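Local coordinates for heat shock protein-related protein (Deinococcus radiodurans, PDB 4FEI) that probably acts as a small heat shock protein, a chaperone that keeps stressed proteins from aggregating, and is represented here by its alpha-crystallin domain, at residues A[10-13]-A[18-21]. Numbering follows the deposited sequence.
Sequences DWRD and LDLL
R12 and D19 face each other as a hydrogen-bonded pair of an antiparallel ladder, R12 N reaching D19 O at 2.8 Å and D19 N returning a bond to R12 O. Followed outward, the arginine first lays CB 4.0 Å from L21 CD1 and also near D19 CB. CG stands anti to the backbone N (chi1 174°), and after an extended chi2 the chain bends at chi3 (56°), turning the head toward D19, across the gap between the strands. CD passes near D19 OD2, and NE lies 2.8 Å from that oxygen, on its anti lone pair. NH2 reaches the same OD2, also at 2.8 Å, but from above the carboxylate plane. One oxygen thus takes both bonds of a side-on salt bridge whose two flat groups stand 81° apart. L21 CD1 covers one guanidinium face, 4.0 Å from CZ, so a long, flat cation suits a place where a carboxylate meets its edge and a leucine methyl its face. A leucine here, lacking both donors, would probably leave the carboxylate charge of D19 without its close mate and freer to turn. On the other face of the sheet, L20 CB sits over the six-membered ring of W11, 3.9 Å from the centroid, while L18 CG meets CE3 obliquely; a broad ring suits W11 because it reaches both branched leucines, and P70 also touches W11 and L18. Hairpin 9-14/17-23 belongs to the alpha-crystallin beta sandwich; strand 86-92 flanks 17-23, and beyond D10 and W11 a strand of the second subunit continues the sheet, R58 of that subunit forming a salt bridge with D10 OD2.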
# COMPACT_ATOMS: atom_id res chain seq x y z
N ASP A 10 2.32 -5.82 10.14
CA ASP A 10 3.26 -5.64 11.23
C ASP A 10 2.50 -5.66 12.56
O ASP A 10 1.37 -5.19 12.65
CB ASP A 10 3.94 -4.25 11.13
CG ASP A 10 5.08 -4.21 10.11
OD1 ASP A 10 5.46 -5.29 9.59
OD2 ASP A 10 5.57 -3.11 9.84
N TRP A 11 3.15 -6.15 13.59
CA TRP A 11 2.72 -5.96 14.96
C TRP A 11 3.72 -5.07 15.69
O TRP A 11 4.90 -5.35 15.77
CB TRP A 11 2.62 -7.31 15.67
CG TRP A 11 1.41 -8.11 15.20
CD1 TRP A 11 1.41 -9.17 14.33
CD2 TRP A 11 0.04 -7.93 15.62
NE1 TRP A 11 0.11 -9.64 14.16
CE2 TRP A 11 -0.74 -8.88 14.93
CE3 TRP A 11 -0.58 -7.06 16.50
CZ2 TRP A 11 -2.13 -9.00 15.12
CZ3 TRP A 11 -1.98 -7.15 16.67
CH2 TRP A 11 -2.73 -8.11 15.99
N ARG A 12 3.23 -3.94 16.19
CA ARG A 12 4.09 -3.00 16.91
C ARG A 12 3.73 -3.03 18.40
O ARG A 12 2.55 -3.05 18.77
CB ARG A 12 3.93 -1.58 16.34
CG ARG A 12 4.68 -0.48 17.12
CD ARG A 12 4.44 0.89 16.49
NE ARG A 12 3.02 1.26 16.37
CZ ARG A 12 2.54 2.18 15.51
NH1 ARG A 12 3.38 2.81 14.67
NH2 ARG A 12 1.23 2.45 15.47
N ASP A 13 4.76 -3.08 19.23
CA ASP A 13 4.60 -3.02 20.65
C ASP A 13 4.49 -1.55 20.99
O ASP A 13 5.45 -0.82 20.88
CB ASP A 13 5.83 -3.65 21.31
CG ASP A 13 5.82 -3.55 22.82
OD1 ASP A 13 4.77 -3.23 23.42
OD2 ASP A 13 6.90 -3.81 23.42
N LEU A 18 -1.19 -2.89 21.75
CA LEU A 18 -0.62 -3.70 20.69
C LEU A 18 -1.23 -3.18 19.37
O LEU A 18 -2.46 -3.15 19.22
CB LEU A 18 -1.02 -5.16 20.92
CG LEU A 18 -0.41 -6.26 20.07
CD1 LEU A 18 1.14 -6.29 20.20
CD2 LEU A 18 -1.02 -7.59 20.47
N ASP A 19 -0.37 -2.76 18.43
CA ASP A 19 -0.83 -2.23 17.14
C ASP A 19 -0.61 -3.20 16.01
O ASP A 19 0.49 -3.76 15.84
CB ASP A 19 -0.07 -0.96 16.76
CG ASP A 19 -0.25 0.17 17.75
OD1 ASP A 19 -1.30 0.18 18.45
OD2 ASP A 19 0.65 1.04 17.82
N LEU A 20 -1.63 -3.36 15.18
CA LEU A 20 -1.50 -4.08 13.92
C LEU A 20 -1.51 -3.04 12.82
O LEU A 20 -2.43 -2.25 12.73
CB LEU A 20 -2.68 -5.04 13.74
CG LEU A 20 -2.89 -5.97 12.54
CD1 LEU A 20 -3.68 -5.25 11.47
CD2 LEU A 20 -1.60 -6.55 11.97
N LEU A 21 -0.46 -3.01 12.01
CA LEU A 21 -0.43 -2.15 10.83
C LEU A 21 -0.53 -3.03 9.59
O LEU A 21 0.24 -3.99 9.42
CB LEU A 21 0.86 -1.32 10.78
CG LEU A 21 1.06 -0.27 11.87
CD1 LEU A 21 1.92 -0.81 12.97
CD2 LEU A 21 1.79 0.93 11.24